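Local structure of cell cycle serine/threonine-protein kinase CDC5/MSD2 (Saccharomyces cerevisiae, 6MF4) at residues E137-I142 against S153-S158; L133-E138 against E191-D196; K236-I241 against Y250-V255. The protein phosphorylates serine and threonine residues of other proteins as a polo-like kinase needed for mitotic exit, and is represented here by its polo-box domain. All blocks are in the same frame, centred on the assembly; numbering follows the deposited sequence. Where two conformers were deposited one is given.

Interaction 1 of 3, residues E137-I142 against S153-S158; sequences EEFWYI and SHYLLS. With ZN (zinc ion), chain C.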
loop_
_atom_site.group_PDB
_atom_site.type_symbol
_atom_site.label_atom_id
_atom_site.label_comp_id
_atom_site.label_asym_id
_atom_site.label_seq_id
_atom_site.Cartn_x
_atom_site.Cartn_y
_atom_site.Cartn_z
ATOM N N GLU A 137 -11.039 -15.440 12.230
ATOM C CA GLU A 137 -12.447 -15.459 12.638
ATOM C C GLU A 137 -13.254 -14.303 12.043
ATOM O O GLU A 137 -14.456 -14.445 11.817
ATOM C CB GLU A 137 -12.564 -15.434 14.172
ATOM C CG GLU A 137 -13.970 -15.125 14.732
ATOM C CD GLU A 137 -15.071 -16.059 14.227
ATOM O OE1 GLU A 137 -16.245 -15.835 14.595
ATOM O OE2 GLU A 137 -14.780 -17.010 13.470
ATOM N N GLU A 138 -12.604 -13.170 11.792
ATOM C CA GLU A 138 -13.300 -12.005 11.246
ATOM C C GLU A 138 -12.807 -11.656 9.847
ATOM O O GLU A 138 -11.643 -11.888 9.516
ATOM C CB GLU A 138 -13.121 -10.790 12.161
ATOM C CG GLU A 138 -13.550 -11.020 13.603
ATOM C CD GLU A 138 -13.944 -9.735 14.303
ATOM O OE1 GLU A 138 -13.321 -8.688 14.030
ATOM O OE2 GLU A 138 -14.883 -9.769 15.127
ATOM N N PHE A 139 -13.693 -11.095 9.029
ATOM C CA PHE A 139 -13.275 -10.541 7.747
ATOM C C PHE A 139 -14.133 -9.346 7.361
ATOM O O PHE A 139 -15.254 -9.179 7.847
ATOM C CB PHE A 139 -13.304 -11.615 6.641
ATOM C CG PHE A 139 -14.685 -12.031 6.204
ATOM C CD1 PHE A 139 -15.348 -13.067 6.843
ATOM C CD2 PHE A 139 -15.302 -11.414 5.126
ATOM C CE1 PHE A 139 -16.609 -13.470 6.425
ATOM C CE2 PHE A 139 -16.562 -11.810 4.706
ATOM C CZ PHE A 139 -17.220 -12.833 5.365
ATOM N N TRP A 140 -13.560 -8.502 6.507
ATOM C CA TRP A 140 -14.268 -7.405 5.864
ATOM C C TRP A 140 -14.586 -7.757 4.422
ATOM O O TRP A 140 -13.728 -8.275 3.713
ATOM C CB TRP A 140 -13.436 -6.121 5.859
ATOM C CG TRP A 140 -13.130 -5.534 7.183
ATOM C CD1 TRP A 140 -11.962 -5.647 7.880
ATOM C CD2 TRP A 140 -13.992 -4.711 7.973
ATOM N NE1 TRP A 140 -12.045 -4.947 9.057
ATOM C CE2 TRP A 140 -13.283 -4.365 9.142
ATOM C CE3 TRP A 140 -15.295 -4.231 7.809
ATOM C CZ2 TRP A 140 -13.832 -3.564 10.140
ATOM C CZ3 TRP A 140 -15.840 -3.431 8.802
ATOM C CH2 TRP A 140 -15.108 -3.105 9.951
ATOM N N TYR A 141 -15.812 -7.468 3.994
ATOM C CA TYR A 141 -16.147 -7.464 2.574
ATOM C C TYR A 141 -16.194 -6.018 2.103
ATOM O O TYR A 141 -16.989 -5.220 2.599
ATOM C CB TYR A 141 -17.478 -8.159 2.305
ATOM C CG TYR A 141 -17.887 -8.098 0.848
ATOM C CD1 TYR A 141 -17.112 -8.696 -0.133
ATOM C CD2 TYR A 141 -19.045 -7.441 0.457
ATOM C CE1 TYR A 141 -17.479 -8.641 -1.468
ATOM C CE2 TYR A 141 -19.422 -7.382 -0.872
ATOM C CZ TYR A 141 -18.634 -7.984 -1.828
ATOM O OH TYR A 141 -19.000 -7.930 -3.154
ATOM N N ILE A 142 -15.321 -5.686 1.157
ATOM C CA ILE A 142 -15.155 -4.314 0.697
ATOM C C ILE A 142 -15.636 -4.176 -0.741
ATOM O O ILE A 142 -15.166 -4.878 -1.635
ATOM C CB ILE A 142 -13.691 -3.869 0.795
ATOM C CG1 ILE A 142 -13.192 -4.025 2.233
ATOM C CG2 ILE A 142 -13.546 -2.421 0.359
ATOM C CD1 ILE A 142 -11.703 -4.086 2.361
ATOM N N SER A 153 -17.991 -3.983 5.074
ATOM C CA SER A 153 -18.941 -4.661 5.945
ATOM C C SER A 153 -18.235 -5.730 6.776
ATOM O O SER A 153 -17.480 -6.545 6.250
ATOM C CB SER A 153 -20.065 -5.293 5.125
ATOM O OG SER A 153 -20.938 -4.301 4.621
ATOM N N HIS A 154 -18.515 -5.711 8.075
ATOM C CA HIS A 154 -17.884 -6.584 9.064
ATOM C C HIS A 154 -18.606 -7.928 9.165
ATOM O O HIS A 154 -19.817 -7.963 9.388
ATOM C CB HIS A 154 -17.888 -5.854 10.413
ATOM C CG HIS A 154 -17.229 -6.601 11.532
ATOM N ND1 HIS A 154 -17.762 -7.744 12.081
ATOM C CD2 HIS A 154 -16.106 -6.329 12.240
ATOM C CE1 HIS A 154 -16.985 -8.162 13.067
ATOM N NE2 HIS A 154 -15.977 -7.318 13.186
ATOM N N TYR A 155 -17.868 -9.027 8.998
ATOM C CA TYR A 155 -18.441 -10.374 9.107
ATOM C C TYR A 155 -17.594 -11.323 9.945
ATOM O O TYR A 155 -16.406 -11.091 10.163
ATOM C CB TYR A 155 -18.626 -10.995 7.722
ATOM C CG TYR A 155 -19.713 -10.356 6.899
ATOM C CD1 TYR A 155 -21.052 -10.594 7.177
ATOM C CD2 TYR A 155 -19.401 -9.522 5.841
ATOM C CE1 TYR A 155 -22.048 -10.011 6.424
ATOM C CE2 TYR A 155 -20.387 -8.936 5.083
ATOM C CZ TYR A 155 -21.710 -9.184 5.378
ATOM O OH TYR A 155 -22.696 -8.598 4.619
ATOM N N LEU A 156 -18.232 -12.401 10.401
ATOM C CA LEU A 156 -17.548 -13.516 11.044
ATOM C C LEU A 156 -17.529 -14.711 10.102
ATOM O O LEU A 156 -18.531 -15.000 9.447
ATOM C CB LEU A 156 -18.242 -13.903 12.351
ATOM C CG LEU A 156 -18.513 -12.790 13.362
ATOM C CD1 LEU A 156 -19.209 -13.357 14.590
ATOM C CD2 LEU A 156 -17.227 -12.084 13.755
ATOM N N LEU A 157 -16.398 -15.410 10.037
ATOM C CA LEU A 157 -16.296 -16.604 9.203
ATOM C C LEU A 157 -17.300 -17.655 9.664
ATOM O O LEU A 157 -17.829 -18.415 8.854
ATOM C CB LEU A 157 -14.877 -17.178 9.241
ATOM C CG LEU A 157 -13.793 -16.374 8.516
ATOM C CD1 LEU A 157 -12.412 -16.935 8.818
ATOM C CD2 LEU A 157 -14.037 -16.362 7.017
ATOM N N SER A 158 -17.567 -17.679 10.967
ATOM C CA SER A 158 -18.508 -18.633 11.547
ATOM C C SER A 158 -19.960 -18.292 11.202
ATOM O O SER A 158 -20.847 -19.135 11.325
ATOM C CB SER A 158 -18.337 -18.682 13.066
ATOM O OG SER A 158 -18.629 -17.424 13.652
HETATM ZN ZN ZN C . -14.348 -7.055 14.464
#
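The closing hairpin of the first polo box, strands 138-145 and 149-156, sets E138 and H154 on one face of the sheet, where both bind a zinc ion. E138 comes in with OE1, 2.0 Å from the zinc, and H154 reaches across from the neighbouring strand with NE2, 2.1 Å from it. Their carboxylate and imidazole planes stand 89° apart, and it is the shared metal, not a hydrogen bond, that draws OE1 and NE2 together. With CG swung anti to the backbone N (chi1 -178°), the H154 ring rises next to W140 and turns its edge to the face of the indole's six-membered ring, a T-shaped stack with planes at 88°. W140 NE1 is tied in turn to D197, which would hold the indole's rotation. On the same face L156 runs alongside E138, its CD2 3.6 Å from E138 OE2.

F139, Y141 and Y155 occupy the other face. Y155 places its CB over the F139 ring, 3.3 Å from CZ, a CH-pi contact; the two rings themselves are slid apart and barely overlap. L157 CD2 packs 3.6 Å from F139 CD1, and L168 of helix 165-178 touches both residues. F139 and Y155 exchange backbone hydrogen bonds, as do Y141 and S153. Past the paired strands, L157 N donates to E137 O at 2.8 Å, and S158 OG donates to the syn lone pair of E137 OE1 at 3.0 Å. This is an antiparallel beta hairpin carrying a histidine-carboxylate zinc site, to which H194 adds a third protein ligand.

Interaction 2 of 3, residues L133-E138 against E191-D196; sequences LADAEE and EEYHKD. With ZN (zinc ion), chain C.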
loop_
_atom_site.group_PDB
_atom_site.type_symbol
_atom_site.label_atom_id
_atom_site.label_comp_id
_atom_site.label_asym_id
_atom_site.label_seq_id
_atom_site.Cartn_x
_atom_site.Cartn_y
_atom_site.Cartn_z
ATOM N N LEU A 133 -8.908 -11.226 8.487
ATOM C CA LEU A 133 -8.042 -10.859 9.601
ATOM C C LEU A 133 -7.208 -12.050 10.046
ATOM O O LEU A 133 -7.587 -13.205 9.857
ATOM C CB LEU A 133 -8.848 -10.309 10.780
ATOM C CG LEU A 133 -9.164 -8.814 10.690
ATOM C CD1 LEU A 133 -10.269 -8.565 9.692
ATOM C CD2 LEU A 133 -9.534 -8.245 12.049
ATOM N N ALA A 134 -6.058 -11.748 10.634
ATOM C CA ALA A 134 -5.109 -12.766 11.048
ATOM C C ALA A 134 -5.694 -13.699 12.105
ATOM O O ALA A 134 -5.191 -14.802 12.309
ATOM C CB ALA A 134 -3.847 -12.106 11.572
ATOM N N ASP A 135 -6.754 -13.263 12.777
ATOM C CA ASP A 135 -7.349 -14.073 13.836
ATOM C C ASP A 135 -8.115 -15.273 13.275
ATOM O O ASP A 135 -8.525 -16.160 14.022
ATOM C CB ASP A 135 -8.265 -13.219 14.722
ATOM C CG ASP A 135 -9.364 -12.508 13.945
ATOM O OD1 ASP A 135 -9.793 -13.000 12.882
ATOM O OD2 ASP A 135 -9.830 -11.456 14.428
ATOM N N ALA A 136 -8.290 -15.299 11.957
ATOM C CA ALA A 136 -9.000 -16.384 11.284
ATOM C C ALA A 136 -10.434 -16.539 11.785
ATOM O O ALA A 136 -10.982 -17.640 11.762
ATOM C CB ALA A 136 -8.243 -17.704 11.456
ATOM N N GLU A 137 -11.039 -15.440 12.230
ATOM C CA GLU A 137 -12.447 -15.459 12.638
ATOM C C GLU A 137 -13.254 -14.303 12.043
ATOM O O GLU A 137 -14.456 -14.445 11.817
ATOM C CB GLU A 137 -12.564 -15.434 14.172
ATOM C CG GLU A 137 -13.970 -15.125 14.732
ATOM C CD GLU A 137 -15.071 -16.059 14.227
ATOM O OE1 GLU A 137 -16.245 -15.835 14.595
ATOM O OE2 GLU A 137 -14.780 -17.010 13.470
ATOM N N GLU A 138 -12.604 -13.170 11.792
ATOM C CA GLU A 138 -13.300 -12.005 11.246
ATOM C C GLU A 138 -12.807 -11.656 9.847
ATOM O O GLU A 138 -11.643 -11.888 9.516
ATOM C CB GLU A 138 -13.121 -10.790 12.161
ATOM C CG GLU A 138 -13.550 -11.020 13.603
ATOM C CD GLU A 138 -13.944 -9.735 14.303
ATOM O OE1 GLU A 138 -13.321 -8.688 14.030
ATOM O OE2 GLU A 138 -14.883 -9.769 15.127
ATOM N N GLU A 191 -13.596 1.168 16.268
ATOM C CA GLU A 191 -13.387 0.137 17.283
ATOM C C GLU A 191 -11.892 -0.123 17.421
ATOM O O GLU A 191 -11.157 -0.058 16.435
ATOM C CB GLU A 191 -14.127 -1.156 16.925
ATOM C CG GLU A 191 -15.494 -1.303 17.586
ATOM C CD GLU A 191 -15.411 -1.938 18.965
ATOM O OE1 GLU A 191 -15.151 -3.156 19.047
ATOM O OE2 GLU A 191 -15.599 -1.219 19.966
ATOM N N GLU A 192 -11.444 -0.409 18.639
ATOM C CA GLU A 192 -10.014 -0.560 18.912
ATOM C C GLU A 192 -9.360 -1.649 18.063
ATOM O O GLU A 192 -8.229 -1.496 17.600
ATOM C CB GLU A 192 -9.782 -0.863 20.394
ATOM C CG GLU A 192 -9.891 0.358 21.302
ATOM C CD GLU A 192 -11.320 0.711 21.681
ATOM O OE1 GLU A 192 -12.252 -0.043 21.317
ATOM O OE2 GLU A 192 -11.506 1.750 22.352
ATOM N N TYR A 193 -10.088 -2.737 17.847
ATOM C CA TYR A 193 -9.569 -3.895 17.127
ATOM C C TYR A 193 -9.383 -3.625 15.634
ATOM O O TYR A 193 -8.676 -4.373 14.957
ATOM C CB TYR A 193 -10.518 -5.080 17.329
ATOM C CG TYR A 193 -9.943 -6.450 17.034
ATOM C CD1 TYR A 193 -8.908 -6.977 17.803
ATOM C CD2 TYR A 193 -10.468 -7.242 16.019
ATOM C CE1 TYR A 193 -8.398 -8.239 17.550
ATOM C CE2 TYR A 193 -9.966 -8.509 15.762
ATOM C CZ TYR A 193 -8.935 -9.001 16.532
ATOM O OH TYR A 193 -8.427 -10.252 16.271
ATOM N N HIS A 194 -9.994 -2.549 15.135
ATOM C CA HIS A 194 -10.059 -2.294 13.694
ATOM C C HIS A 194 -9.508 -0.942 13.256
ATOM O O HIS A 194 -9.435 -0.665 12.060
ATOM C CB HIS A 194 -11.507 -2.399 13.216
ATOM C CG HIS A 194 -12.057 -3.786 13.289
ATOM N ND1 HIS A 194 -11.496 -4.841 12.609
ATOM C CD2 HIS A 194 -13.115 -4.290 13.968
ATOM C CE1 HIS A 194 -12.185 -5.942 12.864
ATOM N NE2 HIS A 194 -13.168 -5.632 13.687
ATOM N N LYS A 195 -9.109 -0.101 14.202
ATOM C CA LYS A 195 -8.841 1.294 13.869
ATOM C C LYS A 195 -7.618 1.452 12.966
ATOM O O LYS A 195 -7.500 2.452 12.260
ATOM C CB LYS A 195 -8.680 2.126 15.142
ATOM C CG LYS A 195 -7.350 1.989 15.845
ATOM C CD LYS A 195 -7.402 2.735 17.163
ATOM C CE LYS A 195 -6.063 2.756 17.866
ATOM N NZ LYS A 195 -6.205 3.284 19.253
ATOM N N ASP A 196 -6.735 0.456 12.964
ATOM C CA ASP A 196 -5.542 0.481 12.117
ATOM C C ASP A 196 -5.674 -0.454 10.916
ATOM O O ASP A 196 -4.685 -0.759 10.251
ATOM C CB ASP A 196 -4.299 0.103 12.930
ATOM C CG ASP A 196 -3.879 1.195 13.902
ATOM O OD1 ASP A 196 -3.965 2.387 13.539
ATOM O OD2 ASP A 196 -3.456 0.860 15.028
HETATM ZN ZN ZN C . -14.348 -7.055 14.464
#
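The H194 imidazole and the E138 carboxylate lie almost in one plane, 4° apart, with OE1 at the ring's edge; one face of the imidazole has Y193 CD2 above it, offset toward the rim. The Y193 ring takes D135 OD2 at its own edge, their planes only 11° apart. L133 CD2 touches both aromatic residues, 3.6 Å from H194 CE1 at the imidazole edge and 3.7 Å from Y193 CE2.

H194 binds the zinc through NE2 at 2.0 Å, while its ND1 is hydrogen-bonded to D197, a second-shell carboxylate that probably holds the ring's rotation and could make NE2 a stronger donor to the metal. Y193 OH donates to the anti lone pair of D135 OD2, 2.6 Å away. The other oxygen, OD1, accepts from two backbone groups on one face of its plane, E137 N at 2.8 Å and E138 N at 3.0 Å. The bond from E137 N makes an Asx turn and that from E138 N an Asx motif, both begun inside the type I turn L133-A136. Putting an alanine at D135 would probably leave the Y193 hydroxyl without its acceptor and the N-H groups of E137 and E138 without their shared acceptor, freeing the turn that leads into E138. With H154 as third protein ligand, the result is a zinc site of two histidines and one glutamate, bridging the 138-145/149-156 hairpin of the first polo box and the loop ahead of strand 200-205.

Interaction 3 of 3, residues K236-I241 against Y250-V255; sequences KLVTYI and YPLVEV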
loop_
_atom_site.group_PDB
_atom_site.type_symbol
_atom_site.label_atom_id
_atom_site.label_comp_id
_atom_site.label_asym_id
_atom_site.label_seq_id
_atom_site.Cartn_x
_atom_site.Cartn_y
_atom_site.Cartn_z
ATOM N N LYS A 236 6.317 12.333 3.867
ATOM C CA LYS A 236 7.296 12.844 4.829
ATOM C C LYS A 236 8.180 11.755 5.433
ATOM O O LYS A 236 9.270 12.045 5.923
ATOM C CB LYS A 236 6.588 13.587 5.959
ATOM C CG LYS A 236 5.899 14.864 5.527
ATOM C CD LYS A 236 5.418 15.637 6.738
ATOM C CE LYS A 236 4.070 16.283 6.497
ATOM N NZ LYS A 236 3.000 15.273 6.267
ATOM N N LEU A 237 7.707 10.513 5.406
ATOM C CA LEU A 237 8.445 9.394 5.986
ATOM C C LEU A 237 8.782 8.362 4.924
ATOM O O LEU A 237 7.961 8.069 4.055
ATOM C CB LEU A 237 7.642 8.726 7.104
ATOM C CG LEU A 237 7.357 9.535 8.367
ATOM C CD1 LEU A 237 6.375 8.776 9.240
ATOM C CD2 LEU A 237 8.642 9.824 9.131
ATOM N N VAL A 238 9.993 7.821 5.001
ATOM C CA VAL A 238 10.389 6.708 4.155
ATOM C C VAL A 238 10.790 5.537 5.041
ATOM O O VAL A 238 11.521 5.695 6.022
ATOM C CB VAL A 238 11.547 7.081 3.198
ATOM C CG1 VAL A 238 12.736 7.647 3.965
ATOM C CG2 VAL A 238 11.965 5.873 2.359
ATOM N N THR A 239 10.272 4.365 4.700
ATOM C CA THR A 239 10.587 3.146 5.421
ATOM C C THR A 239 11.362 2.250 4.480
ATOM O O THR A 239 10.883 1.900 3.401
ATOM C CB THR A 239 9.318 2.433 5.927
ATOM O OG1 THR A 239 8.649 3.274 6.872
ATOM C CG2 THR A 239 9.659 1.104 6.591
ATOM N N TYR A 240 12.577 1.904 4.882
ATOM C CA TYR A 240 13.395 1.023 4.084
ATOM C C TYR A 240 13.268 -0.387 4.619
ATOM O O TYR A 240 13.343 -0.621 5.825
ATOM C CB TYR A 240 14.855 1.467 4.084
ATOM C CG TYR A 240 15.760 0.468 3.407
ATOM C CD1 TYR A 240 15.883 0.438 2.026
ATOM C CD2 TYR A 240 16.479 -0.456 4.149
ATOM C CE1 TYR A 240 16.702 -0.478 1.404
ATOM C CE2 TYR A 240 17.300 -1.374 3.536
ATOM C CZ TYR A 240 17.409 -1.382 2.166
ATOM O OH TYR A 240 18.231 -2.304 1.567
ATOM N N ILE A 241 13.054 -1.320 3.703
ATOM C CA ILE A 241 12.978 -2.729 4.037
ATOM C C ILE A 241 14.090 -3.439 3.273
ATOM O O ILE A 241 14.058 -3.518 2.047
ATOM C CB ILE A 241 11.610 -3.326 3.675
ATOM C CG1 ILE A 241 10.476 -2.503 4.299
ATOM C CG2 ILE A 241 11.528 -4.778 4.115
ATOM C CD1 ILE A 241 9.237 -2.417 3.431
ATOM N N TYR A 250 12.616 6.555 8.512
ATOM C CA TYR A 250 13.271 7.850 8.667
ATOM C C TYR A 250 12.411 8.970 8.098
ATOM O O TYR A 250 11.607 8.735 7.192
ATOM C CB TYR A 250 14.623 7.872 7.949
ATOM C CG TYR A 250 15.568 6.758 8.321
ATOM C CD1 TYR A 250 15.527 5.538 7.660
ATOM C CD2 TYR A 250 16.517 6.933 9.319
ATOM C CE1 TYR A 250 16.396 4.518 7.990
ATOM C CE2 TYR A 250 17.392 5.918 9.657
ATOM C CZ TYR A 250 17.327 4.714 8.989
ATOM O OH TYR A 250 18.195 3.700 9.326
ATOM N N PRO A 251 12.583 10.199 8.617
ATOM C CA PRO A 251 12.084 11.344 7.856
ATOM C C PRO A 251 12.776 11.386 6.504
ATOM O O PRO A 251 13.991 11.209 6.449
ATOM C CB PRO A 251 12.466 12.549 8.723
ATOM C CG PRO A 251 12.623 11.995 10.101
ATOM C CD PRO A 251 13.152 10.603 9.916
ATOM N N LEU A 252 12.023 11.598 5.431
ATOM C CA LEU A 252 12.599 11.579 4.096
ATOM C C LEU A 252 13.694 12.635 3.953
ATOM O O LEU A 252 14.732 12.382 3.346
ATOM C CB LEU A 252 11.510 11.797 3.045
ATOM C CG LEU A 252 11.967 11.893 1.587
ATOM C CD1 LEU A 252 12.766 10.664 1.173
ATOM C CD2 LEU A 252 10.766 12.080 0.669
ATOM N N VAL A 253 13.462 13.813 4.518
ATOM C CA VAL A 253 14.415 14.908 4.384
ATOM C C VAL A 253 15.750 14.536 5.034
ATOM O O VAL A 253 16.809 14.949 4.568
ATOM C CB VAL A 253 13.858 16.218 4.997
ATOM C CG1 VAL A 253 13.643 16.079 6.500
ATOM C CG2 VAL A 253 14.782 17.391 4.678
ATOM N N GLU A 254 15.695 13.731 6.091
ATOM C CA GLU A 254 16.905 13.253 6.753
ATOM C C GLU A 254 17.705 12.310 5.851
ATOM O O GLU A 254 18.937 12.352 5.832
ATOM C CB GLU A 254 16.547 12.550 8.066
ATOM C CG GLU A 254 17.738 11.949 8.803
ATOM C CD GLU A 254 17.339 11.252 10.094
ATOM O OE1 GLU A 254 18.030 10.288 10.488
ATOM O OE2 GLU A 254 16.337 11.668 10.718
ATOM N N VAL A 255 17.006 11.461 5.104
ATOM C CA VAL A 255 17.660 10.543 4.177
ATOM C C VAL A 255 18.265 11.317 3.013
ATOM O O VAL A 255 19.346 10.982 2.532
ATOM C CB VAL A 255 16.676 9.473 3.640
ATOM C CG1 VAL A 255 17.305 8.655 2.514
ATOM C CG2 VAL A 255 16.230 8.556 4.765
HETATM O O HOH W 1 10.700 14.510 5.667
#
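V238 is the bump here: its CG1 drops into a hollow formed where strand 247-251 turns into helix 252-258. Y250 O, L252 CD1 and V255 CG2 line that hollow, with V255 CG2 3.7 Å from V238 CG1. The two valines cross at about a right angle. Rotation of CG1 between the backbone N and the carbonyl carbon (chi1 54°) is what puts this branch over the corner. L237 sits on the opposite side of its strand and lays CD2 along the backbone of the partner, 4.0 Å from P251 CA.

V238 and Y250 form an antiparallel hydrogen-bonded pair. P251 then occupies the N-cap position, and the next residue already belongs to the helix, yet L252 N still bonds across to K236 O at 2.8 Å, from above the carbonyl plane. A water also donates to K236 O and accepts from V253 N, bridging the residue ahead of the strand to the first helical turn.

K236 and L237 form a classic beta bulge opposite S232. Around the corner, V238 also packs on M229 and I231 of strand 228-232, L252 meets I73 and A76 of helix 56-82, and F269 of helix 269-283 touches both L252 and V255.

Overall arrangement
After strand 49-50, which joins the far sheet, and helix 56-82, the chain builds the first polo-box sheet, and interactions 1 and 2 both set out from its 133-142 region, sharing E137 and E138. Interaction 1 closes the short hairpin to 153-158. Interaction 2 closes a far longer excursion, through helix 165-178 and the unmodelled 180-186 to 191-196, so the hairpin lies within its span; H154 and H194 meet at the same zinc, making one continuous site. The chain then enters the second polo box, where interaction 3 closes a separate hairpin and leads into helix 252-258. Its centre is about 34 Å from that of interaction 1, on the opposite side of the chain's centre, and it touches neither earlier contact.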